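Local coordinates for Hut operon positive regulatory protein (Bacillus subtilis, PDB 4H4L) that binds regulatory sequences on the hut mRNA in the presence of histidine, suppressing transcription termination and so activating the operon for histidine utilization, at residues 36-41 with 104-109; 120-125 with 143-148; 5-10 with 31-36. The protein carries 1 engineered substitution. All blocks are in the same frame, centred on the assembly; numbering follows the deposited sequence.

Interaction 1: residues 36-41 with 104-109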
ATOM      1  N   LYS A  36      12.884   1.610  30.614  1.00 64.50           N
ATOM      2  CA  LYS A  36      11.649   2.351  30.778  1.00 57.68           C
ATOM      3  C   LYS A  36      10.523   1.520  30.120  1.00 55.21           C
ATOM      4  O   LYS A  36      10.647   1.049  28.994  1.00 59.08           O
ATOM      5  CB  LYS A  36      11.806   3.720  30.133  1.00 62.98           C
ATOM      6  CG  LYS A  36      11.551   4.895  31.070  1.00 71.45           C
ATOM      7  CD  LYS A  36      12.387   4.832  32.341  1.00 68.30           C
ATOM      8  CE  LYS A  36      12.450   6.194  33.011  1.00 70.92           C
ATOM      9  NZ  LYS A  36      11.113   6.722  33.420  1.00 67.14           N
ATOM     10  N   VAL A  37       9.429   1.297  30.829  1.00 54.40           N
ATOM     11  CA  VAL A  37       8.439   0.341  30.349  1.00 55.26           C
ATOM     12  C   VAL A  37       7.038   0.680  30.764  1.00 54.50           C
ATOM     13  O   VAL A  37       6.802   1.109  31.874  1.00 56.20           O
ATOM     14  CB  VAL A  37       8.762  -1.113  30.762  1.00 57.56           C
ATOM     15  CG1 VAL A  37       8.649  -1.315  32.267  1.00 53.74           C
ATOM     16  CG2 VAL A  37       7.868  -2.086  30.004  1.00 54.71           C
ATOM     17  N   CYS A  38       6.105   0.422  29.862  1.00 60.19           N
ATOM     18  CA  CYS A  38       4.782   0.985  29.936  1.00 63.26           C
ATOM     19  C   CYS A  38       3.773   0.034  29.292  1.00 63.47           C
ATOM     20  O   CYS A  38       4.038  -0.564  28.250  1.00 69.46           O
ATOM     21  CB  CYS A  38       4.833   2.340  29.231  1.00 68.71           C
ATOM     22  SG  CYS A  38       3.276   2.945  28.610  1.00 84.21           S
ATOM     23  N   LEU A  39       2.618  -0.113  29.928  1.00 66.10           N
ATOM     24  CA  LEU A  39       1.580  -1.034  29.457  1.00 64.13           C
ATOM     25  C   LEU A  39       0.251  -0.326  29.409  1.00 59.66           C
ATOM     26  O   LEU A  39       0.111   0.751  29.978  1.00 65.28           O
ATOM     27  CB  LEU A  39       1.467  -2.242  30.386  1.00 65.42           C
ATOM     28  CG  LEU A  39       2.692  -3.147  30.475  1.00 64.19           C
ATOM     29  CD1 LEU A  39       2.331  -4.398  31.245  1.00 64.16           C
ATOM     30  CD2 LEU A  39       3.196  -3.510  29.093  1.00 59.58           C
ATOM     31  N   GLY A  40      -0.725  -0.927  28.740  1.00 55.90           N
ATOM     32  CA  GLY A  40      -2.051  -0.323  28.646  1.00 54.95           C
ATOM     33  C   GLY A  40      -3.004  -1.037  27.713  1.00 54.17           C
ATOM     34  O   GLY A  40      -2.623  -2.011  27.078  1.00 56.67           O
ATOM     35  N   LYS A  41      -4.227  -0.512  27.623  1.00 54.88           N
ATOM     36  CA  LYS A  41      -5.316  -1.100  26.849  1.00 55.17           C
ATOM     37  C   LYS A  41      -6.206  -0.072  26.141  1.00 50.31           C
ATOM     38  O   LYS A  41      -6.624   0.936  26.709  1.00 51.00           O
ATOM     39  CB  LYS A  41      -6.198  -1.971  27.739  1.00 59.92           C
ATOM     40  CG  LYS A  41      -5.773  -3.427  27.824  1.00 63.82           C
ATOM     41  CD  LYS A  41      -6.702  -4.200  28.755  1.00 65.42           C
ATOM     42  CE  LYS A  41      -6.420  -3.875  30.225  1.00 67.10           C
ATOM     43  NZ  LYS A  41      -5.049  -4.278  30.654  1.00 59.99           N
ATOM     44  N   PHE A 104      -1.258  -2.945  24.669  1.00 45.25           N
ATOM     45  CA  PHE A 104       0.051  -2.498  24.187  1.00 45.50           C
ATOM     46  C   PHE A 104       1.150  -2.472  25.263  1.00 44.32           C
ATOM     47  O   PHE A 104       0.910  -2.131  26.435  1.00 42.44           O
ATOM     48  CB  PHE A 104      -0.054  -1.112  23.506  1.00 40.42           C
ATOM     49  CG  PHE A 104      -0.579  -0.025  24.407  1.00 39.17           C
ATOM     50  CD1 PHE A 104       0.304   0.798  25.128  1.00 35.97           C
ATOM     51  CD2 PHE A 104      -1.956   0.194  24.535  1.00 39.04           C
ATOM     52  CE1 PHE A 104      -0.180   1.791  25.974  1.00 36.17           C
ATOM     53  CE2 PHE A 104      -2.454   1.209  25.379  1.00 39.72           C
ATOM     54  CZ  PHE A 104      -1.563   2.008  26.098  1.00 37.28           C
ATOM     55  N   ALA A 105       2.352  -2.823  24.835  1.00 43.18           N
ATOM     56  CA  ALA A 105       3.535  -2.683  25.639  1.00 45.55           C
ATOM     57  C   ALA A 105       4.399  -1.673  24.936  1.00 53.16           C
ATOM     58  O   ALA A 105       4.414  -1.680  23.701  1.00 60.81           O
ATOM     59  CB  ALA A 105       4.252  -4.007  25.700  1.00 45.14           C
ATOM     60  N   VAL A 106       5.101  -0.813  25.689  1.00 50.20           N
ATOM     61  CA  VAL A 106       6.128   0.088  25.124  1.00 52.86           C
ATOM     62  C   VAL A 106       7.457   0.005  25.875  1.00 55.01           C
ATOM     63  O   VAL A 106       7.546   0.373  27.044  1.00 52.06           O
ATOM     64  CB  VAL A 106       5.720   1.577  25.146  1.00 55.02           C
ATOM     65  CG1 VAL A 106       6.769   2.416  24.433  1.00 50.19           C
ATOM     66  CG2 VAL A 106       4.347   1.784  24.540  1.00 54.64           C
ATOM     67  N   LEU A 107       8.495  -0.450  25.186  1.00 58.07           N
ATOM     68  CA  LEU A 107       9.826  -0.558  25.768  1.00 60.71           C
ATOM     69  C   LEU A 107      10.803   0.468  25.219  1.00 61.74           C
ATOM     70  O   LEU A 107      10.797   0.745  24.020  1.00 67.87           O
ATOM     71  CB  LEU A 107      10.403  -1.954  25.556  1.00 60.04           C
ATOM     72  CG  LEU A 107      10.383  -2.945  26.712  1.00 64.61           C
ATOM     73  CD1 LEU A 107      11.374  -4.054  26.417  1.00 67.26           C
ATOM     74  CD2 LEU A 107      10.768  -2.279  28.020  1.00 69.09           C
ATOM     75  N   ARG A 108      11.636   1.020  26.106  1.00 60.95           N
ATOM     76  CA  ARG A 108      12.730   1.916  25.720  1.00 60.88           C
ATOM     77  C   ARG A 108      14.062   1.641  26.452  1.00 64.57           C
ATOM     78  O   ARG A 108      14.116   1.487  27.679  1.00 62.48           O
ATOM     79  CB  ARG A 108      12.343   3.386  25.880  1.00 53.40           C
ATOM     80  CG  ARG A 108      13.542   4.312  25.745  1.00 48.32           C
ATOM     81  CD  ARG A 108      13.209   5.703  26.232  1.00 48.70           C
ATOM     82  NE  ARG A 108      14.166   6.696  25.752  1.00 47.07           N
ATOM     83  CZ  ARG A 108      13.872   7.982  25.568  1.00 48.07           C
ATOM     84  NH1 ARG A 108      12.637   8.425  25.837  1.00 44.36           N
ATOM     85  NH2 ARG A 108      14.806   8.826  25.118  1.00 39.54           N
ATOM     86  N   GLY A 109      15.137   1.619  25.675  1.00 65.27           N
ATOM     87  CA  GLY A 109      16.457   1.314  26.185  1.00 64.79           C
ATOM     88  C   GLY A 109      17.333   0.856  25.044  1.00 69.84           C
ATOM     89  O   GLY A 109      16.872   0.720  23.910  1.00 70.08           O
TER

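Interaction 2: residues 120-125 with 143-148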
ATOM      1  N   TRP A 120      16.480   2.958  21.896  1.00 59.26           N
ATOM      2  CA  TRP A 120      15.580   2.540  20.815  1.00 57.99           C
ATOM      3  C   TRP A 120      14.246   2.295  21.445  1.00 58.03           C
ATOM      4  O   TRP A 120      14.167   2.141  22.667  1.00 59.19           O
ATOM      5  CB  TRP A 120      16.101   1.270  20.130  1.00 57.27           C
ATOM      6  CG  TRP A 120      17.280   1.566  19.235  1.00 62.05           C
ATOM      7  CD1 TRP A 120      18.509   2.091  19.610  1.00 64.94           C
ATOM      8  CD2 TRP A 120      17.370   1.416  17.772  1.00 65.30           C
ATOM      9  NE1 TRP A 120      19.324   2.272  18.523  1.00 68.40           N
ATOM     10  CE2 TRP A 120      18.709   1.889  17.393  1.00 67.57           C
ATOM     11  CE3 TRP A 120      16.512   0.961  16.778  1.00 62.26           C
ATOM     12  CZ2 TRP A 120      19.146   1.886  16.078  1.00 67.54           C
ATOM     13  CZ3 TRP A 120      16.965   0.964  15.459  1.00 61.17           C
ATOM     14  CH2 TRP A 120      18.252   1.417  15.117  1.00 64.06           C
ATOM     15  N   ILE A 121      13.172   2.273  20.654  1.00 56.42           N
ATOM     16  CA  ILE A 121      11.835   2.071  21.240  1.00 51.30           C
ATOM     17  C   ILE A 121      11.071   0.943  20.538  1.00 51.70           C
ATOM     18  O   ILE A 121      11.351   0.614  19.393  1.00 51.82           O
ATOM     19  CB  ILE A 121      11.044   3.403  21.325  1.00 48.45           C
ATOM     20  CG1 ILE A 121       9.799   3.261  22.196  1.00 48.65           C
ATOM     21  CG2 ILE A 121      10.704   3.940  19.951  1.00 48.20           C
ATOM     22  CD1 ILE A 121       9.169   4.596  22.522  1.00 44.03           C
ATOM     23  N   ALA A 122      10.138   0.318  21.233  1.00 47.12           N
ATOM     24  CA  ALA A 122       9.427  -0.788  20.638  1.00 47.97           C
ATOM     25  C   ALA A 122       8.014  -0.663  21.075  1.00 49.35           C
ATOM     26  O   ALA A 122       7.768  -0.556  22.260  1.00 50.48           O
ATOM     27  CB  ALA A 122       9.989  -2.119  21.094  1.00 46.26           C
ATOM     28  N   VAL A 123       7.099  -0.636  20.106  1.00 46.66           N
ATOM     29  CA  VAL A 123       5.689  -0.543  20.380  1.00 45.01           C
ATOM     30  C   VAL A 123       5.091  -1.881  19.952  1.00 47.13           C
ATOM     31  O   VAL A 123       5.183  -2.248  18.790  1.00 50.95           O
ATOM     32  CB  VAL A 123       5.095   0.641  19.621  1.00 46.92           C
ATOM     33  CG1 VAL A 123       3.644   0.826  19.978  1.00 45.34           C
ATOM     34  CG2 VAL A 123       5.866   1.918  19.945  1.00 50.64           C
ATOM     35  N   SER A 124       4.560  -2.651  20.895  1.00 42.78           N
ATOM     36  CA  SER A 124       4.110  -3.998  20.572  1.00 44.24           C
ATOM     37  C   SER A 124       2.627  -4.059  20.817  1.00 43.12           C
ATOM     38  O   SER A 124       2.170  -3.640  21.872  1.00 38.40           O
ATOM     39  CB  SER A 124       4.820  -5.057  21.437  1.00 51.97           C
ATOM     40  OG  SER A 124       6.237  -5.036  21.261  1.00 54.82           O
ATOM     41  N   LEU A 125       1.873  -4.567  19.844  1.00 42.00           N
ATOM     42  CA  LEU A 125       0.425  -4.556  19.943  1.00 41.58           C
ATOM     43  C   LEU A 125      -0.099  -5.980  19.998  1.00 42.98           C
ATOM     44  O   LEU A 125       0.383  -6.809  19.239  1.00 46.97           O
ATOM     45  CB  LEU A 125      -0.132  -3.868  18.710  1.00 38.63           C
ATOM     46  CG  LEU A 125       0.203  -2.395  18.545  1.00 37.55           C
ATOM     47  CD1 LEU A 125      -0.216  -1.930  17.161  1.00 36.05           C
ATOM     48  CD2 LEU A 125      -0.539  -1.601  19.604  1.00 38.50           C
ATOM     49  N   VAL A 143       4.481  -5.240  15.714  1.00 38.99           N
ATOM     50  CA  VAL A 143       5.653  -4.737  16.435  1.00 43.54           C
ATOM     51  C   VAL A 143       6.446  -3.678  15.683  1.00 40.68           C
ATOM     52  O   VAL A 143       7.001  -3.943  14.633  1.00 43.17           O
ATOM     53  CB  VAL A 143       6.603  -5.882  16.851  1.00 41.50           C
ATOM     54  CG1 VAL A 143       7.746  -5.344  17.673  1.00 42.66           C
ATOM     55  CG2 VAL A 143       5.837  -6.898  17.675  1.00 48.89           C
ATOM     56  N   GLY A 144       6.524  -2.482  16.244  1.00 42.76           N
ATOM     57  CA  GLY A 144       7.237  -1.390  15.588  1.00 44.02           C
ATOM     58  C   GLY A 144       8.484  -1.092  16.366  1.00 46.00           C
ATOM     59  O   GLY A 144       8.430  -0.955  17.590  1.00 52.31           O
ATOM     60  N   ILE A 145       9.616  -1.007  15.668  1.00 50.61           N
ATOM     61  CA  ILE A 145      10.897  -0.721  16.308  1.00 46.10           C
ATOM     62  C   ILE A 145      11.568   0.489  15.685  1.00 45.06           C
ATOM     63  O   ILE A 145      11.904   0.479  14.514  1.00 48.46           O
ATOM     64  CB  ILE A 145      11.823  -1.955  16.311  1.00 45.60           C
ATOM     65  CG1 ILE A 145      11.241  -2.996  17.276  1.00 50.11           C
ATOM     66  CG2 ILE A 145      13.235  -1.579  16.751  1.00 42.38           C
ATOM     67  CD1 ILE A 145      11.571  -4.448  16.976  1.00 48.20           C
ATOM     68  N   ASN A 146      11.764   1.533  16.482  1.00 43.69           N
ATOM     69  CA  ASN A 146      12.484   2.700  16.010  1.00 43.84           C
ATOM     70  C   ASN A 146      13.564   3.172  17.005  1.00 50.33           C
ATOM     71  O   ASN A 146      13.546   2.833  18.194  1.00 54.94           O
ATOM     72  CB  ASN A 146      11.479   3.799  15.767  1.00 42.27           C
ATOM     73  CG  ASN A 146      11.989   4.864  14.839  1.00 41.22           C
ATOM     74  OD1 ASN A 146      13.002   4.700  14.145  1.00 40.83           O
ATOM     75  ND2 ASN A 146      11.277   5.974  14.814  1.00 39.50           N
ATOM     76  N   HIS A 147      14.514   3.945  16.510  1.00 50.46           N
ATOM     77  CA  HIS A 147      15.483   4.612  17.367  1.00 57.70           C
ATOM     78  C   HIS A 147      14.850   5.821  18.040  1.00 62.12           C
ATOM     79  O   HIS A 147      13.904   6.407  17.506  1.00 62.10           O
ATOM     80  CB  HIS A 147      16.730   5.002  16.552  1.00 53.70           C
ATOM     81  CG  HIS A 147      16.451   5.934  15.390  1.00 51.50           C
ATOM     82  ND1 HIS A 147      15.917   5.506  14.230  1.00 51.69           N
ATOM     83  CD2 HIS A 147      16.678   7.302  15.236  1.00 50.73           C
ATOM     84  CE1 HIS A 147      15.820   6.545  13.367  1.00 49.25           C
ATOM     85  NE2 HIS A 147      16.280   7.643  13.986  1.00 50.28           N
ATOM     86  N   ILE A 148      15.338   6.207  19.235  1.00 65.54           N
ATOM     87  CA  ILE A 148      14.682   7.339  19.913  1.00 67.69           C
ATOM     88  C   ILE A 148      15.615   8.462  20.378  1.00 70.00           C
ATOM     89  O   ILE A 148      15.883   9.439  19.660  1.00 73.42           O
ATOM     90  CB  ILE A 148      13.699   6.860  21.020  1.00 67.33           C
ATOM     91  CG1 ILE A 148      12.897   8.028  21.595  1.00 68.82           C
ATOM     92  CG2 ILE A 148      14.412   6.077  22.108  1.00 67.46           C
ATOM     93  CD1 ILE A 148      11.674   7.604  22.389  1.00 67.24           C
ATOM     94  OXT ILE A 148      16.115   8.410  21.492  1.00 70.35           O
TER

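Interaction 3: residues 5-10 with 31-36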
ATOM      1  N   LYS A   5      21.823 -10.711  23.496  1.00104.22           N
ATOM      2  CA  LYS A   5      20.835 -11.766  23.228  1.00110.86           C
ATOM      3  C   LYS A   5      19.688 -11.889  24.238  1.00116.65           C
ATOM      4  O   LYS A   5      18.572 -12.269  23.865  1.00116.24           O
ATOM      5  CB  LYS A   5      21.533 -13.120  23.067  1.00104.24           C
ATOM      6  N   GLU A   6      19.957 -11.583  25.505  1.00123.88           N
ATOM      7  CA  GLU A   6      18.926 -11.670  26.555  1.00124.49           C
ATOM      8  C   GLU A   6      18.458 -10.301  27.082  1.00114.98           C
ATOM      9  O   GLU A   6      18.040 -10.158  28.234  1.00 97.27           O
ATOM     10  CB  GLU A   6      19.354 -12.614  27.692  1.00138.97           C
ATOM     11  CG  GLU A   6      20.823 -12.493  28.096  1.00151.23           C
ATOM     12  CD  GLU A   6      21.200 -13.520  29.179  1.00155.85           C
ATOM     13  OE1 GLU A   6      20.449 -14.517  29.375  1.00150.46           O
ATOM     14  OE2 GLU A   6      22.262 -13.323  29.827  1.00160.14           O
ATOM     15  N   ARG A   7      18.558  -9.295  26.220  1.00114.84           N
ATOM     16  CA  ARG A   7      17.773  -8.067  26.358  1.00108.22           C
ATOM     17  C   ARG A   7      17.312  -7.591  24.959  1.00101.85           C
ATOM     18  O   ARG A   7      17.481  -6.429  24.573  1.00 97.26           O
ATOM     19  CB  ARG A   7      18.479  -6.992  27.223  1.00101.69           C
ATOM     20  CG  ARG A   7      19.852  -6.514  26.764  1.00100.86           C
ATOM     21  CD  ARG A   7      20.328  -5.323  27.591  1.00100.73           C
ATOM     22  NE  ARG A   7      20.740  -5.699  28.950  1.00107.86           N
ATOM     23  CZ  ARG A   7      20.146  -5.300  30.077  1.00102.11           C
ATOM     24  NH1 ARG A   7      19.096  -4.490  30.043  1.00102.27           N
ATOM     25  NH2 ARG A   7      20.614  -5.706  31.250  1.00 99.66           N
ATOM     26  N   ARG A   8      16.741  -8.528  24.203  1.00 93.64           N
ATOM     27  CA  ARG A   8      16.220  -8.245  22.868  1.00 87.74           C
ATOM     28  C   ARG A   8      14.860  -7.569  23.030  1.00 79.51           C
ATOM     29  O   ARG A   8      13.879  -8.200  23.437  1.00 76.74           O
ATOM     30  CB  ARG A   8      16.130  -9.531  22.024  1.00 92.25           C
ATOM     31  CG  ARG A   8      17.465 -10.023  21.439  1.00 96.03           C
ATOM     32  CD  ARG A   8      17.373 -11.385  20.733  1.00 91.47           C
ATOM     33  NE  ARG A   8      16.748 -12.435  21.559  1.00 92.76           N
ATOM     34  CZ  ARG A   8      16.656 -13.728  21.235  1.00 88.22           C
ATOM     35  NH1 ARG A   8      17.162 -14.186  20.090  1.00 89.31           N
ATOM     36  NH2 ARG A   8      16.056 -14.573  22.068  1.00 76.95           N
ATOM     37  N   ILE A   9      14.824  -6.276  22.718  1.00 68.82           N
ATOM     38  CA  ILE A   9      13.695  -5.399  23.062  1.00 61.71           C
ATOM     39  C   ILE A   9      12.301  -5.852  22.584  1.00 65.33           C
ATOM     40  O   ILE A   9      11.320  -5.772  23.348  1.00 66.38           O
ATOM     41  CB  ILE A   9      13.994  -3.967  22.629  1.00 54.33           C
ATOM     42  CG1 ILE A   9      12.835  -3.047  23.003  1.00 53.07           C
ATOM     43  CG2 ILE A   9      14.401  -3.943  21.167  1.00 51.28           C
ATOM     44  CD1 ILE A   9      13.197  -1.571  23.043  1.00 52.91           C
ATOM     45  N   GLY A  10      12.218  -6.331  21.341  1.00 58.79           N
ATOM     46  CA  GLY A  10      10.995  -6.907  20.833  1.00 55.18           C
ATOM     47  C   GLY A  10      10.497  -8.038  21.716  1.00 64.33           C
ATOM     48  O   GLY A  10       9.406  -7.949  22.297  1.00 67.60           O
ATOM     49  N   GLU A  31      12.103  -2.974  34.629  1.00 62.18           N
ATOM     50  CA  GLU A  31      12.438  -1.691  35.193  1.00 68.54           C
ATOM     51  C   GLU A  31      13.750  -1.736  35.982  1.00 70.44           C
ATOM     52  O   GLU A  31      14.516  -0.784  35.937  1.00 63.27           O
ATOM     53  CB  GLU A  31      11.293  -1.230  36.085  1.00 65.53           C
ATOM     54  CG  GLU A  31      10.836   0.183  35.782  1.00 74.35           C
ATOM     55  CD  GLU A  31       9.328   0.340  35.912  1.00 84.05           C
ATOM     56  OE1 GLU A  31       8.744  -0.219  36.878  1.00 83.36           O
ATOM     57  OE2 GLU A  31       8.727   1.027  35.049  1.00 77.39           O
ATOM     58  N   ARG A  32      14.017  -2.839  36.686  1.00 73.86           N
ATOM     59  CA  ARG A  32      15.241  -2.937  37.513  1.00 84.99           C
ATOM     60  C   ARG A  32      16.544  -3.007  36.678  1.00 83.37           C
ATOM     61  O   ARG A  32      17.605  -2.564  37.141  1.00 71.77           O
ATOM     62  CB  ARG A  32      15.146  -4.071  38.562  1.00 82.43           C
ATOM     63  N   ASP A  33      16.453  -3.556  35.459  1.00 83.92           N
ATOM     64  CA  ASP A  33      17.500  -3.361  34.446  1.00 80.16           C
ATOM     65  C   ASP A  33      17.284  -1.972  33.859  1.00 81.11           C
ATOM     66  O   ASP A  33      16.558  -1.172  34.428  1.00 83.30           O
ATOM     67  CB  ASP A  33      17.443  -4.413  33.344  1.00 78.29           C
ATOM     68  CG  ASP A  33      17.385  -5.832  33.882  1.00 86.16           C
ATOM     69  OD1 ASP A  33      16.572  -6.096  34.798  1.00 81.27           O
ATOM     70  OD2 ASP A  33      18.135  -6.694  33.363  1.00 86.80           O
ATOM     71  N   GLY A  34      17.880  -1.681  32.712  1.00 83.72           N
ATOM     72  CA  GLY A  34      17.774  -0.332  32.154  1.00 86.94           C
ATOM     73  C   GLY A  34      16.480   0.081  31.451  1.00 83.59           C
ATOM     74  O   GLY A  34      16.472   1.106  30.778  1.00 85.64           O
ATOM     75  N   TRP A  35      15.389  -0.676  31.605  1.00 75.04           N
ATOM     76  CA  TRP A  35      14.173  -0.410  30.805  1.00 71.11           C
ATOM     77  C   TRP A  35      13.175   0.569  31.386  1.00 70.83           C
ATOM     78  O   TRP A  35      12.654   0.388  32.494  1.00 73.01           O
ATOM     79  CB  TRP A  35      13.434  -1.701  30.418  1.00 66.93           C
ATOM     80  CG  TRP A  35      14.298  -2.748  29.762  1.00 67.68           C
ATOM     81  CD1 TRP A  35      14.675  -3.987  30.285  1.00 68.86           C
ATOM     82  CD2 TRP A  35      14.943  -2.677  28.440  1.00 63.84           C
ATOM     83  NE1 TRP A  35      15.481  -4.665  29.399  1.00 70.33           N
ATOM     84  CE2 TRP A  35      15.687  -3.934  28.278  1.00 64.98           C
ATOM     85  CE3 TRP A  35      14.981  -1.735  27.417  1.00 61.93           C
ATOM     86  CZ2 TRP A  35      16.420  -4.211  27.135  1.00 64.92           C
ATOM     87  CZ3 TRP A  35      15.732  -2.023  26.270  1.00 61.66           C
ATOM     88  CH2 TRP A  35      16.433  -3.227  26.131  1.00 64.98           C
ATOM     89  N   LYS A  36      12.884   1.610  30.614  1.00 64.50           N
ATOM     90  CA  LYS A  36      11.649   2.351  30.778  1.00 57.68           C
ATOM     91  C   LYS A  36      10.523   1.520  30.120  1.00 55.21           C
ATOM     92  O   LYS A  36      10.647   1.049  28.994  1.00 59.08           O
ATOM     93  CB  LYS A  36      11.806   3.720  30.133  1.00 62.98           C
ATOM     94  CG  LYS A  36      11.551   4.895  31.070  1.00 71.45           C
ATOM     95  CD  LYS A  36      12.387   4.832  32.341  1.00 68.30           C
ATOM     96  CE  LYS A  36      12.450   6.194  33.011  1.00 70.92           C
ATOM     97  NZ  LYS A  36      11.113   6.722  33.420  1.00 67.14           N
TER

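Interaction 1: residues 36-41 with 104-109
The carbonyl oxygen of C38 takes the shortest hydrogen bond of this strand pair, 2.8 Å from V106 N. The same oxygen also meets A105 CA in a CA-H...O contact of 3.4 Å. The strands run antiparallel. Hydrogen-bonded pairs at K36-R108, C38-V106 and G40-F104 alternate with non-hydrogen-bonded pairs at V37-L107 and L39-A105. The return bonds from C38 N and G40 N are weak. The bond from F104 N to G40 O is straighter, with an N-H...O angle of 167°.

F104 does the most side-chain work. Its CG sits between the backbone N and the carbonyl carbon (chi1 60°), which tips the ring across to G40. G40 has no side chain, and its CA lies over one ring face, 3.8 Å from the centroid, as a CH-pi contact. C38 SG lies at the ring edge. On the other face of the sheet, the side chains of V37 and L107 lie side by side, with V37 CG2 3.5 Å from L107 CD2. L39 CD2 reaches A105 CB at 3.6 Å.

The face of V37, L39, A105 and L107 packs under helix 9-17, and V37 and L39 also meet helix 26-32. The face of C38, F104 and V106 packs against helix 47-60. Strand 120-130 adjoins 104-109 on its far side.

Interaction 2: residues 120-125 with 143-148
W120 and H147 make the tightly packed end of this antiparallel strand pair. H147 CB sits over the centre of the six-membered ring of W120, 3.8 Å from its centroid. With H147 CG between the backbone N and the carbonyl carbon (chi1 60°), CB stays over the indole while the imidazole leads away, its edge still toward the indole face with the planes at 62°. I145 CG2 meets the indole edge at 4.1 Å from W120 CE3. Next to it, I121 N donates a short, straight bond to N146 O at 2.6 Å.

The other end is looser, though still buried. G144 offers no side chain to V123. S124 OG, hydrogen-bonded to S13 OG, only grazes V143 CG1 at 3.9 Å. Here the backbone does the joining: V123 N to G144 O and G144 N to V123 O are both 2.9 Å.

With an alanine at W120, H147 would probably lose its edge-to-face partner, and a gap would be likely to open beside H147 CB and I145 CG2. H147 ND1 is hydrogen-bonded to H73 of a second subunit, a zinc-site residue.

In this hairpin of strands 120-130 and 137-147, helix 70-87 packs on V123, helix 9-17 covers A122, S124 and V143, and strand 99-109 lies beside 120-125.

Interaction 3: residues 5-10 with 31-36
R7 and D33 supply the charged part of this contact. R7 NH2 lies 3.4 Å from D33 OD2, a salt bridge. The guanidinium and carboxylate planes are 51° apart, so the two groups do not meet as a flat pair. D33 is exposed and R7 partly exposed. The bridge therefore sits near the surface, where solvent is likely to weaken it.

Van der Waals packing centres on the indole of W35. R7 CB comes in at the ring edge, in the ring plane, 3.5 Å from W35 CZ2. I9 CD1 touches W35 CZ3 at 4.1 Å.

The guanidinium lies beside the indole without a hydrogen bond to it. The arginine chain bends at chi3 (73°), which brings R7 NH1 back to 3.7 Å from W35 NE1. The guanidinium is inclined to the indole by 33°. No hydrogen bond crosses between 5-10 and 31-36; side-chain contacts dominate.

R8 is at the N-cap position of helix 9-17. The start of that helix and the loop leading into strand 36-44 thus meet over W35, which with I9 packs on P111 and on L107 of the antiparallel HutP sheet.

How the interactions relate
Interactions 1 and 2 lie in the same four-stranded antiparallel sheet, and their centres each lie about 6 Å from the centre of the chain. They meet where strands 99-109 and 120-130 adjoin: A122 N lies 2.9 Å from L107 O, a probable hydrogen bond. Both are built on backbone ladders. Interaction 2 is wholly buried and reaches other subunits, whereas interaction 1 is partly buried and touches none. Interaction 3 is peripheral, its centre about 15 Å from the chain centre, and relies on side chains, with one surface salt bridge. K36 ends 31-36 and begins 36-41, so its loop leads straight into interaction 1. I9 packs on both L107 and A122. Interactions 2 and 3 also touch the third subunit.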